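Local coordinates for protein intracellular serine protease (Bacillus licheniformis, PDB 4ZOQ) that cleaves peptide bonds sequence-specifically as a class II lanthipeptide protease of the subtilisin-like S8 family, probably acting as a serine endopeptidase, at residues B[59-64]-B[93-98]; B[43-48]-B[288-293]; B[139-144]-B[178-183]; B[150-155]-B[194-199]. All blocks are in the same frame, centred on the assembly; numbering follows the deposited sequence.

Contact 1: residues B[59-64]-B[93-98]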
loop_
_atom_site.group_PDB
_atom_site.type_symbol
_atom_site.label_atom_id
_atom_site.label_comp_id
_atom_site.label_asym_id
_atom_site.label_seq_id
_atom_site.Cartn_x
_atom_site.Cartn_y
_atom_site.Cartn_z
ATOM N N PRO B 59 -19.916 -2.824 -6.649
ATOM C CA PRO B 59 -20.355 -4.161 -7.089
ATOM C C PRO B 59 -19.224 -5.180 -7.111
ATOM O O PRO B 59 -19.413 -6.347 -6.755
ATOM C CB PRO B 59 -20.867 -3.920 -8.525
ATOM C CG PRO B 59 -21.171 -2.476 -8.586
ATOM C CD PRO B 59 -20.230 -1.781 -7.642
ATOM N N ASP B 60 -18.033 -4.726 -7.483
ATOM C CA ASP B 60 -16.905 -5.636 -7.582
ATOM C C ASP B 60 -16.227 -5.895 -6.243
ATOM O O ASP B 60 -15.618 -6.943 -6.052
ATOM C CB ASP B 60 -15.903 -5.087 -8.588
ATOM C CG ASP B 60 -16.476 -5.001 -9.980
ATOM O OD1 ASP B 60 -17.285 -5.884 -10.355
ATOM O OD2 ASP B 60 -16.121 -4.049 -10.700
ATOM N N LEU B 61 -16.361 -4.970 -5.296
ATOM C CA LEU B 61 -15.576 -5.067 -4.057
ATOM C C LEU B 61 -16.405 -5.513 -2.839
ATOM O O LEU B 61 -15.855 -6.083 -1.905
ATOM C CB LEU B 61 -14.913 -3.717 -3.748
ATOM C CG LEU B 61 -14.128 -3.137 -4.926
ATOM C CD1 LEU B 61 -13.522 -1.748 -4.610
ATOM C CD2 LEU B 61 -13.075 -4.127 -5.434
ATOM N N LYS B 62 -17.720 -5.285 -2.845
ATOM C CA LYS B 62 -18.530 -5.544 -1.643
ATOM C C LYS B 62 -18.460 -7.003 -1.140
ATOM O O LYS B 62 -18.455 -7.216 0.062
ATOM C CB LYS B 62 -19.989 -5.113 -1.857
ATOM C CG LYS B 62 -20.741 -5.846 -2.946
ATOM C CD LYS B 62 -22.140 -5.258 -3.092
ATOM C CE LYS B 62 -22.967 -5.958 -4.184
ATOM N NZ LYS B 62 -23.613 -7.209 -3.682
ATOM N N ALA B 63 -18.369 -8.004 -2.019
ATOM C CA ALA B 63 -18.272 -9.413 -1.564
ATOM C C ALA B 63 -17.017 -9.739 -0.743
ATOM O O ALA B 63 -17.013 -10.726 0.010
ATOM C CB ALA B 63 -18.340 -10.368 -2.750
ATOM N N SER B 64 -15.949 -8.959 -0.950
ATOM C CA SER B 64 -14.633 -9.157 -0.313
ATOM C C SER B 64 -14.369 -8.194 0.823
ATOM O O SER B 64 -13.401 -8.347 1.574
ATOM C CB SER B 64 -13.500 -9.000 -1.335
ATOM O OG SER B 64 -13.680 -9.864 -2.439
ATOM N N MET B 93 -7.095 -3.354 -7.530
ATOM C CA MET B 93 -5.951 -4.075 -8.053
ATOM C C MET B 93 -5.683 -5.328 -7.228
ATOM O O MET B 93 -5.257 -6.350 -7.781
ATOM C CB MET B 93 -4.710 -3.201 -8.107
ATOM C CG MET B 93 -4.852 -1.996 -8.996
ATOM S SD MET B 93 -5.678 -2.356 -10.537
ATOM C CE MET B 93 -4.820 -1.201 -11.648
ATOM N N ILE B 94 -5.936 -5.276 -5.921
ATOM C CA ILE B 94 -5.866 -6.485 -5.126
ATOM C C ILE B 94 -6.941 -7.446 -5.604
ATOM O O ILE B 94 -6.701 -8.646 -5.773
ATOM C CB ILE B 94 -6.123 -6.239 -3.625
ATOM C CG1 ILE B 94 -5.045 -5.379 -2.976
ATOM C CG2 ILE B 94 -6.302 -7.569 -2.878
ATOM C CD1 ILE B 94 -5.582 -4.661 -1.770
ATOM N N ASN B 95 -8.150 -6.913 -5.783
ATOM C CA ASN B 95 -9.293 -7.760 -6.108
ATOM C C ASN B 95 -9.212 -8.476 -7.462
ATOM O O ASN B 95 -9.548 -9.653 -7.557
ATOM C CB ASN B 95 -10.577 -6.942 -6.063
ATOM C CG ASN B 95 -11.794 -7.783 -6.326
ATOM O OD1 ASN B 95 -12.142 -8.649 -5.528
ATOM N ND2 ASN B 95 -12.421 -7.573 -7.470
ATOM N N ILE B 96 -8.768 -7.774 -8.506
ATOM C CA ILE B 96 -8.786 -8.349 -9.852
ATOM C C ILE B 96 -7.852 -9.568 -9.940
ATOM O O ILE B 96 -8.136 -10.501 -10.682
ATOM C CB ILE B 96 -8.424 -7.296 -10.932
ATOM C CG1 ILE B 96 -8.814 -7.802 -12.310
ATOM C CG2 ILE B 96 -6.959 -6.873 -10.879
ATOM C CD1 ILE B 96 -10.307 -8.020 -12.508
ATOM N N ILE B 97 -6.799 -9.587 -9.118
ATOM C CA ILE B 97 -5.878 -10.721 -9.043
ATOM C C ILE B 97 -6.342 -11.807 -8.056
ATOM O O ILE B 97 -6.265 -13.015 -8.350
ATOM C CB ILE B 97 -4.453 -10.226 -8.625
ATOM C CG1 ILE B 97 -3.773 -9.580 -9.834
ATOM C CG2 ILE B 97 -3.608 -11.372 -8.110
ATOM C CD1 ILE B 97 -2.737 -8.609 -9.502
ATOM N N ALA B 98 -6.920 -11.371 -6.943
ATOM C CA ALA B 98 -7.362 -12.270 -5.888
ATOM C C ALA B 98 -8.765 -11.898 -5.457
ATOM O O ALA B 98 -8.946 -11.229 -4.434
ATOM C CB ALA B 98 -6.430 -12.200 -4.713
HETATM O O HOH W 1 -10.516 -9.255 -3.210
#
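Asn-95, in the last turn of helix 86-97, faces the loop residues Asp-60, Leu-61 and Ser-64 and is the one helix side chain that meets all three. The apolar part of the contact runs between Leu-61 and Asn-95: the methyl CD2 of Leu-61 lies against the CB and CG of Asn-95, at 3.8 Å and 4.0 Å. The two side chains cross obliquely. With its CG anti to the backbone N (chi1 -177°), Asn-95 extends outward from the helix, and its amide carbon CG comes within 3.9 Å of the carbonyl O of Asp-60.

The polar part is indirect. One water lies between Ser-64 and the end of the helix, 2.8 Å from the carbonyl O of Ala-98, to which it probably donates, and making a weak bond of 3.3 Å with OG of Ser-64. The carboxylate of Asp-60 is engaged by the hydroxyl of Tyr-269 and the backbone N of Gly-12, while Trp-11 packs against both Asp-60 and Asn-95. An alanine in place of Asn-95 removes everything beyond CB and would probably open a gap between the helix, the Asp-60 carbonyl and Trp-11, with Leu-61 CD2 left touching CB alone of this side chain.

The helix begins at His-86, the predicted charge-relay histidine, whose side chain is about 11 Å from that of Leu-61. No direct hydrogen bond crosses between 59-64 and 93-98; the chemistry implies a join held by close fit, with a water bridging Ser-64 and Ala-98 only weakly on the serine side.

Contact 2: residues B[43-48]-B[288-293]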
loop_
_atom_site.group_PDB
_atom_site.type_symbol
_atom_site.label_atom_id
_atom_site.label_comp_id
_atom_site.label_asym_id
_atom_site.label_seq_id
_atom_site.Cartn_x
_atom_site.Cartn_y
_atom_site.Cartn_z
ATOM N N PRO B 43 -11.266 -16.241 1.521
ATOM C CA PRO B 43 -11.918 -15.172 2.275
ATOM C C PRO B 43 -11.267 -14.901 3.630
ATOM O O PRO B 43 -11.369 -13.776 4.083
ATOM C CB PRO B 43 -13.348 -15.702 2.461
ATOM C CG PRO B 43 -13.567 -16.599 1.311
ATOM C CD PRO B 43 -12.237 -17.221 0.993
ATOM N N ASP B 44 -10.621 -15.885 4.255
ATOM C CA ASP B 44 -10.010 -15.675 5.583
ATOM C C ASP B 44 -8.521 -15.331 5.516
ATOM O O ASP B 44 -7.835 -15.323 6.536
ATOM C CB ASP B 44 -10.226 -16.892 6.498
ATOM C CG ASP B 44 -9.485 -18.094 6.034
ATOM O OD1 ASP B 44 -9.235 -18.176 4.822
ATOM O OD2 ASP B 44 -9.174 -18.964 6.862
ATOM N N VAL B 45 -8.011 -15.117 4.310
ATOM C CA VAL B 45 -6.762 -14.380 4.146
ATOM C C VAL B 45 -7.128 -12.901 4.007
ATOM O O VAL B 45 -7.974 -12.535 3.191
ATOM C CB VAL B 45 -5.947 -14.841 2.922
ATOM C CG1 VAL B 45 -4.909 -13.789 2.530
ATOM C CG2 VAL B 45 -5.335 -16.211 3.168
ATOM N N LYS B 46 -6.532 -12.050 4.830
ATOM C CA LYS B 46 -6.968 -10.651 4.876
ATOM C C LYS B 46 -5.837 -9.706 4.447
ATOM O O LYS B 46 -4.696 -9.803 4.941
ATOM C CB LYS B 46 -7.451 -10.271 6.296
ATOM C CG LYS B 46 -8.711 -11.002 6.741
ATOM C CD LYS B 46 -9.291 -10.426 8.034
ATOM C CE LYS B 46 -8.441 -10.758 9.249
ATOM N NZ LYS B 46 -9.003 -10.055 10.451
ATOM N N VAL B 47 -6.163 -8.796 3.540
ATOM C CA VAL B 47 -5.232 -7.771 3.078
ATOM C C VAL B 47 -5.678 -6.426 3.634
ATOM O O VAL B 47 -6.818 -6.002 3.420
ATOM C CB VAL B 47 -5.154 -7.715 1.525
ATOM C CG1 VAL B 47 -4.267 -6.574 1.056
ATOM C CG2 VAL B 47 -4.677 -9.061 0.952
ATOM N N ALA B 48 -4.790 -5.773 4.375
ATOM C CA ALA B 48 -5.084 -4.466 4.942
ATOM C C ALA B 48 -4.808 -3.365 3.919
ATOM O O ALA B 48 -3.739 -3.299 3.324
ATOM C CB ALA B 48 -4.289 -4.241 6.194
ATOM N N LEU B 288 -2.641 -14.407 -2.883
ATOM C CA LEU B 288 -2.902 -15.640 -3.624
ATOM C C LEU B 288 -1.972 -16.784 -3.193
ATOM O O LEU B 288 -2.425 -17.918 -3.031
ATOM C CB LEU B 288 -2.784 -15.414 -5.132
ATOM C CG LEU B 288 -3.973 -14.788 -5.850
ATOM C CD1 LEU B 288 -3.756 -14.895 -7.370
ATOM C CD2 LEU B 288 -5.277 -15.486 -5.419
ATOM N N VAL B 289 -0.682 -16.476 -3.011
ATOM C CA VAL B 289 0.306 -17.474 -2.612
ATOM C C VAL B 289 -0.019 -17.996 -1.215
ATOM O O VAL B 289 -0.019 -19.210 -0.988
ATOM C CB VAL B 289 1.726 -16.907 -2.643
ATOM C CG1 VAL B 289 2.695 -17.823 -1.889
ATOM C CG2 VAL B 289 2.170 -16.719 -4.077
ATOM N N ILE B 290 -0.333 -17.085 -0.294
ATOM C CA ILE B 290 -0.706 -17.496 1.042
ATOM C C ILE B 290 -1.931 -18.428 0.984
ATOM O O ILE B 290 -1.941 -19.480 1.623
ATOM C CB ILE B 290 -0.994 -16.281 1.962
ATOM C CG1 ILE B 290 0.301 -15.526 2.277
ATOM C CG2 ILE B 290 -1.649 -16.745 3.273
ATOM C CD1 ILE B 290 0.123 -14.146 2.807
ATOM N N SER B 291 -2.934 -18.066 0.182
ATOM C CA SER B 291 -4.136 -18.884 0.052
ATOM C C SER B 291 -3.782 -20.286 -0.476
ATOM O O SER B 291 -4.156 -21.299 0.122
ATOM C CB SER B 291 -5.132 -18.202 -0.882
ATOM O OG SER B 291 -5.530 -16.939 -0.366
ATOM N N GLU B 292 -3.002 -20.355 -1.556
ATOM C CA GLU B 292 -2.653 -21.665 -2.069
ATOM C C GLU B 292 -1.847 -22.482 -1.047
ATOM O O GLU B 292 -2.117 -23.664 -0.825
ATOM C CB GLU B 292 -1.861 -21.566 -3.359
ATOM C CG GLU B 292 -1.441 -22.923 -3.845
ATOM C CD GLU B 292 -1.365 -23.011 -5.339
ATOM O OE1 GLU B 292 -2.221 -22.399 -6.020
ATOM O OE2 GLU B 292 -0.449 -23.704 -5.827
ATOM N N TYR B 293 -0.871 -21.843 -0.416
ATOM C CA TYR B 293 0.007 -22.557 0.507
ATOM C C TYR B 293 -0.786 -23.122 1.689
ATOM O O TYR B 293 -0.591 -24.266 2.097
ATOM C CB TYR B 293 1.114 -21.624 1.013
ATOM C CG TYR B 293 2.186 -22.312 1.821
ATOM C CD1 TYR B 293 1.978 -22.660 3.158
ATOM C CD2 TYR B 293 3.411 -22.640 1.233
ATOM C CE1 TYR B 293 2.986 -23.299 3.905
ATOM C CE2 TYR B 293 4.422 -23.283 1.954
ATOM C CZ TYR B 293 4.204 -23.606 3.286
ATOM O OH TYR B 293 5.195 -24.245 3.985
#
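Val-45, just ahead of strand 46-51 in the mainly parallel central sheet of the subtilisin-like alpha/beta fold, packs against Ile-290 and Ser-291 of helix 275-297. The first shell is narrow: a single methyl, CG2 of Val-45, does most of the touching. It meets CG2 of Ile-290 at 3.7 Å, branch against branch, and OG of Ser-291 at 3.6 Å. On the helix side, Ile-290 directs CG2 at the valine because that branch stands anti to its backbone N, leaving CG1 beside the N (chi1 -70°).

The next shell sets these groups in place. The Ser-291 hydroxyl bonds to the carbonyl O of Ala-287, one turn back in the helix, and also accepts from the backbone N of His-42, so the hydroxyl that borders the valine is a buried polar group with partners of its own. Val-45 also touches Ala-287 and Arg-294, one turn before and roughly one turn after the residues it meets here, and its backbone bonds to Thr-102 of the adjoining strand. Ile-290 is covered in turn by Val-133 of the sheet and Val-306 of helix 303-313.

Helix 275-297 carries the predicted nucleophile Ser-276 near its N-terminal end, four turns from this contact. At the contact itself, the side-chain oxygen OG of Ser-291 lies 3.9 Å from CB of Val-45.

Contact 3: residues B[139-144]-B[178-183]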
loop_
_atom_site.group_PDB
_atom_site.type_symbol
_atom_site.label_atom_id
_atom_site.label_comp_id
_atom_site.label_asym_id
_atom_site.label_seq_id
_atom_site.Cartn_x
_atom_site.Cartn_y
_atom_site.Cartn_z
ATOM N N GLY B 139 3.002 7.546 0.384
ATOM C CA GLY B 139 4.283 7.735 1.031
ATOM C C GLY B 139 4.547 9.208 1.234
ATOM O O GLY B 139 3.785 10.047 0.757
ATOM N N SER B 140 5.618 9.528 1.945
ATOM C CA SER B 140 6.005 10.907 2.114
ATOM C C SER B 140 7.483 11.003 1.791
ATOM O O SER B 140 8.221 10.024 1.976
ATOM C CB SER B 140 5.725 11.389 3.536
ATOM O OG SER B 140 6.607 10.760 4.458
ATOM N N TYR B 141 7.909 12.164 1.293
ATOM C CA TYR B 141 9.342 12.430 1.097
ATOM C C TYR B 141 9.853 13.222 2.286
ATOM O O TYR B 141 9.524 14.396 2.465
ATOM C CB TYR B 141 9.591 13.160 -0.205
ATOM C CG TYR B 141 9.174 12.351 -1.407
ATOM C CD1 TYR B 141 7.841 12.317 -1.802
ATOM C CD2 TYR B 141 10.104 11.608 -2.144
ATOM C CE1 TYR B 141 7.433 11.584 -2.894
ATOM C CE2 TYR B 141 9.707 10.867 -3.254
ATOM C CZ TYR B 141 8.364 10.862 -3.629
ATOM O OH TYR B 141 7.923 10.137 -4.729
ATOM N N THR B 142 10.648 12.546 3.106
ATOM C CA THR B 142 11.020 13.051 4.413
ATOM C C THR B 142 12.482 13.451 4.493
ATOM O O THR B 142 13.369 12.630 4.218
ATOM C CB THR B 142 10.751 11.960 5.501
ATOM O OG1 THR B 142 9.358 11.635 5.544
ATOM C CG2 THR B 142 11.237 12.399 6.877
ATOM N N SER B 143 12.732 14.689 4.921
ATOM C CA SER B 143 14.098 15.138 5.163
ATOM C C SER B 143 14.624 14.473 6.413
ATOM O O SER B 143 13.957 14.463 7.451
ATOM C CB SER B 143 14.173 16.659 5.293
ATOM O OG SER B 143 13.619 17.300 4.148
ATOM N N LEU B 144 15.821 13.917 6.315
ATOM C CA LEU B 144 16.408 13.238 7.446
ATOM C C LEU B 144 17.229 14.213 8.305
ATOM O O LEU B 144 18.404 13.984 8.575
ATOM C CB LEU B 144 17.269 12.075 6.970
ATOM C CG LEU B 144 16.480 10.896 6.411
ATOM C CD1 LEU B 144 17.407 9.775 5.957
ATOM C CD2 LEU B 144 15.498 10.393 7.443
ATOM N N VAL B 178 12.465 9.872 -10.085
ATOM C CA VAL B 178 13.829 10.124 -9.603
ATOM C C VAL B 178 14.474 8.831 -9.085
ATOM O O VAL B 178 13.767 7.864 -8.726
ATOM C CB VAL B 178 13.860 11.199 -8.453
ATOM C CG1 VAL B 178 13.066 12.422 -8.851
ATOM C CG2 VAL B 178 13.258 10.657 -7.179
ATOM N N ASN B 179 15.804 8.835 -8.996
ATOM C CA ASN B 179 16.561 7.762 -8.362
ATOM C C ASN B 179 16.581 8.024 -6.874
ATOM O O ASN B 179 17.040 9.072 -6.444
ATOM C CB ASN B 179 17.994 7.695 -8.918
ATOM C CG ASN B 179 18.813 6.549 -8.318
ATOM O OD1 ASN B 179 19.294 6.632 -7.185
ATOM N ND2 ASN B 179 18.980 5.478 -9.086
ATOM N N LEU B 180 16.066 7.096 -6.078
ATOM C CA LEU B 180 15.884 7.395 -4.659
ATOM C C LEU B 180 17.228 7.469 -3.915
ATOM O O LEU B 180 17.363 8.222 -2.951
ATOM C CB LEU B 180 14.937 6.372 -4.000
ATOM C CG LEU B 180 13.499 6.512 -4.507
ATOM C CD1 LEU B 180 12.596 5.365 -4.053
ATOM C CD2 LEU B 180 12.921 7.849 -4.078
ATOM N N ASP B 181 18.234 6.758 -4.410
ATOM C CA ASP B 181 19.569 6.827 -3.815
ATOM C C ASP B 181 20.214 8.204 -4.082
ATOM O O ASP B 181 20.785 8.815 -3.177
ATOM C CB ASP B 181 20.444 5.689 -4.344
ATOM C CG ASP B 181 19.859 4.306 -4.018
ATOM O OD1 ASP B 181 19.453 4.115 -2.844
ATOM O OD2 ASP B 181 19.805 3.418 -4.917
ATOM N N GLU B 182 20.084 8.712 -5.307
ATOM C CA GLU B 182 20.542 10.066 -5.605
ATOM C C GLU B 182 19.743 11.105 -4.830
ATOM O O GLU B 182 20.278 12.142 -4.453
ATOM C CB GLU B 182 20.451 10.349 -7.103
ATOM C CG GLU B 182 21.397 9.496 -7.927
ATOM C CD GLU B 182 21.112 9.581 -9.421
ATOM O OE1 GLU B 182 20.759 10.686 -9.912
ATOM O OE2 GLU B 182 21.227 8.529 -10.109
ATOM N N MET B 183 18.468 10.828 -4.575
ATOM C CA MET B 183 17.648 11.759 -3.815
ATOM C C MET B 183 18.164 11.847 -2.381
ATOM O O MET B 183 18.122 12.901 -1.746
ATOM C CB MET B 183 16.172 11.346 -3.826
ATOM C CG MET B 183 15.284 12.361 -3.135
ATOM S SD MET B 183 13.551 11.930 -3.080
ATOM C CE MET B 183 13.602 10.584 -1.897
#
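A Met-aromatic contact between Met-183 and Tyr-141 joins strand 140-143, one arm of a two-stranded antiparallel sheet, to the first turn of helix 180-187. The sulfur SD of Met-183 stands at the edge of the tyrosine ring, 4.8 Å from its centroid and 74° off the ring normal, with CD2 the nearest ring carbon at 3.6 Å. Bending at chi3 (71°) turns the terminal methyl CE back to the same edge, in the ring plane and 3.7 Å from CD2 of Tyr-141. CD2 of Leu-180 comes to this rim more loosely, 4.5 Å from CE2 of Tyr-141.

The helix start is fixed by Asn-179 at the N-cap, whose OD1 accepts from the backbone N of Glu-182 at 2.9 Å. The far end of Tyr-141 is held by Asn-216, which donates from ND2 to the hydroxyl, and Lys-176 makes a cation-pi contact with its ring. A leucine in place of Tyr-141 would probably leave Asn-216 without its hydroxyl partner and Lys-176 without its aromatic one, and would end the Met-aromatic contact.

Strand 140-143 pairs with strand 189-192, whose Lys-189 touches Met-183 and whose His-191 meets the Tyr-141 ring; helix 146-164 packs against Thr-142 and Leu-144 of the strand segment.

Contact 4: residues B[150-155]-B[194-199]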
loop_
_atom_site.group_PDB
_atom_site.type_symbol
_atom_site.label_atom_id
_atom_site.label_comp_id
_atom_site.label_asym_id
_atom_site.label_seq_id
_atom_site.Cartn_x
_atom_site.Cartn_y
_atom_site.Cartn_z
ATOM N N VAL B 150 13.869 10.700 13.585
ATOM C CA VAL B 150 13.022 10.157 14.637
ATOM C C VAL B 150 11.772 9.539 14.015
ATOM O O VAL B 150 11.356 8.436 14.390
ATOM C CB VAL B 150 12.630 11.239 15.672
ATOM C CG1 VAL B 150 11.507 10.731 16.551
ATOM C CG2 VAL B 150 13.838 11.585 16.537
ATOM N N LEU B 151 11.185 10.252 13.056
ATOM C CA LEU B 151 10.038 9.737 12.306
ATOM C C LEU B 151 10.387 8.410 11.620
ATOM O O LEU B 151 9.583 7.470 11.624
ATOM C CB LEU B 151 9.558 10.759 11.270
ATOM C CG LEU B 151 8.259 10.433 10.532
ATOM C CD1 LEU B 151 7.094 10.531 11.468
ATOM C CD2 LEU B 151 8.054 11.349 9.317
ATOM N N MET B 152 11.576 8.339 11.030
ATOM C CA MET B 152 12.001 7.126 10.356
ATOM C C MET B 152 12.207 6.003 11.347
ATOM O O MET B 152 11.887 4.842 11.072
ATOM C CB MET B 152 13.271 7.370 9.536
ATOM C CG MET B 152 13.794 6.130 8.810
ATOM S SD MET B 152 14.883 6.577 7.429
ATOM C CE MET B 152 15.399 4.967 6.809
ATOM N N LYS B 153 12.763 6.359 12.500
ATOM C CA LYS B 153 13.027 5.409 13.573
ATOM C C LYS B 153 11.723 4.793 14.067
ATOM O O LYS B 153 11.633 3.581 14.321
ATOM C CB LYS B 153 13.746 6.119 14.720
ATOM C CG LYS B 153 14.073 5.267 15.924
ATOM C CD LYS B 153 14.857 6.091 16.920
ATOM C CE LYS B 153 15.366 5.269 18.085
ATOM N NZ LYS B 153 16.019 6.188 19.061
ATOM N N ALA B 154 10.714 5.645 14.202
ATOM C CA ALA B 154 9.390 5.214 14.621
ATOM C C ALA B 154 8.801 4.287 13.586
ATOM O O ALA B 154 8.229 3.231 13.891
ATOM C CB ALA B 154 8.468 6.431 14.816
ATOM N N TYR B 155 8.990 4.698 12.338
ATOM C CA TYR B 155 8.343 4.063 11.214
ATOM C C TYR B 155 8.959 2.674 11.045
ATOM O O TYR B 155 8.275 1.695 10.708
ATOM C CB TYR B 155 8.578 4.884 9.968
ATOM C CG TYR B 155 7.404 4.979 9.097
ATOM C CD1 TYR B 155 7.109 6.171 8.449
ATOM C CD2 TYR B 155 6.499 3.932 9.029
ATOM C CE1 TYR B 155 6.003 6.277 7.652
ATOM C CE2 TYR B 155 5.388 4.025 8.245
ATOM C CZ TYR B 155 5.147 5.208 7.560
ATOM O OH TYR B 155 4.037 5.365 6.767
ATOM N N SER B 194 8.400 3.191 2.015
ATOM C CA SER B 194 8.985 2.317 0.988
ATOM C C SER B 194 10.478 2.059 1.200
ATOM O O SER B 194 10.991 1.009 0.808
ATOM C CB SER B 194 8.733 2.894 -0.414
ATOM O OG SER B 194 9.535 4.026 -0.653
ATOM N N ALA B 195 11.180 3.015 1.805
ATOM C CA ALA B 195 12.617 2.860 2.020
ATOM C C ALA B 195 12.965 1.949 3.202
ATOM O O ALA B 195 14.102 1.515 3.325
ATOM C CB ALA B 195 13.249 4.204 2.224
ATOM N N LEU B 196 11.992 1.681 4.071
ATOM C CA LEU B 196 12.226 0.942 5.313
ATOM C C LEU B 196 12.582 -0.521 5.130
ATOM O O LEU B 196 12.086 -1.183 4.226
ATOM C CB LEU B 196 10.985 1.008 6.213
ATOM C CG LEU B 196 10.453 2.351 6.704
ATOM C CD1 LEU B 196 9.084 2.127 7.356
ATOM C CD2 LEU B 196 11.432 2.992 7.684
ATOM N N LYS B 197 13.383 -1.041 6.040
ATOM C CA LYS B 197 13.616 -2.464 6.079
ATOM C C LYS B 197 12.296 -3.189 6.432
ATOM O O LYS B 197 11.446 -2.641 7.159
ATOM C CB LYS B 197 14.717 -2.775 7.085
ATOM C CG LYS B 197 15.331 -4.142 6.937
ATOM C CD LYS B 197 16.362 -4.381 8.047
ATOM C CE LYS B 197 17.260 -5.564 7.735
ATOM N NZ LYS B 197 16.487 -6.819 7.803
ATOM N N HIS B 198 12.114 -4.378 5.845
ATOM C CA HIS B 198 10.906 -5.202 5.968
ATOM C C HIS B 198 9.681 -4.593 5.230
ATOM O O HIS B 198 8.566 -5.097 5.314
ATOM C CB HIS B 198 10.570 -5.459 7.432
ATOM C CG HIS B 198 11.713 -6.007 8.223
ATOM N ND1 HIS B 198 12.279 -7.238 7.961
ATOM C CD2 HIS B 198 12.385 -5.501 9.285
ATOM C CE1 HIS B 198 13.264 -7.457 8.814
ATOM N NE2 HIS B 198 13.345 -6.422 9.632
ATOM N N VAL B 199 9.883 -3.500 4.514
ATOM C CA VAL B 199 8.853 -3.008 3.619
ATOM C C VAL B 199 9.282 -3.286 2.156
ATOM O O VAL B 199 10.410 -2.984 1.761
ATOM C CB VAL B 199 8.595 -1.508 3.824
ATOM C CG1 VAL B 199 7.664 -0.993 2.760
ATOM C CG2 VAL B 199 8.061 -1.227 5.249
#
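Tyr-155 and Leu-196 mark the closest approach of the two backbones, with CA atoms 7.7 Å apart, where helix 146-164 passes a loop ending in a type II beta turn from Leu-196 to Val-199. The turn is closed by a bond from Val-199 N to Leu-196 O of 3.2 Å, and His-198 takes the left-handed backbone conformation (phi 70°) expected at its third position. In this alpha/beta fold the loop leads from strand 189-192 into strand 200-205 of the central sheet.

Leu-196 is the side chain that enters the helix surface, setting its two methyls against residues three apart. CD1 goes to Tyr-155, 3.6 Å from ring carbon CD2, the two side chains crossing at about a right angle. CD2 lies mainly against Met-152, 4.1 Å from its CG; there the side chains run past each other in opposite directions. CB of Leu-196 points toward the helix, and with CG anti to the carbonyl carbon (chi1 -60°) the two methyls end against it.

Val-190 of strand 189-192 touches Met-152, and Leu-192 touches Tyr-155, as do Ile-119 and Met-120 of helix 116-128; Val-150, Lys-153 and Ala-154 pack on the second chain of the assembly. The leucine also meets the helix backbone: its CD1 is 3.5 Å from the carbonyl O of Tyr-155.

Overall arrangement
The four contacts form two groups. Contacts 1 and 2 have centres 13 Å apart and touch, Leu-288 of helix 275-297 packing on Ile-97 and Ala-98. Contacts 3 and 4 have centres 12 Å apart and also touch, Leu-144 packing on Met-152 and Thr-142 on Leu-151, as strand 140-143 precedes helix 146-164; their segments alternate along the chain. The groups lie 25 to 32 Å apart, centre to centre. Contact 2 closes a loop of 239 residues that encloses the other three. Contacts 1 and 2 pack elements beside the central sheet, involving strand 46-51 and helices 86-97 and 275-297, which carry the predicted charge-relay residues; contacts 3 and 4 join the small two-stranded sheet, helices 146-164 and 180-187 and a neighbouring loop.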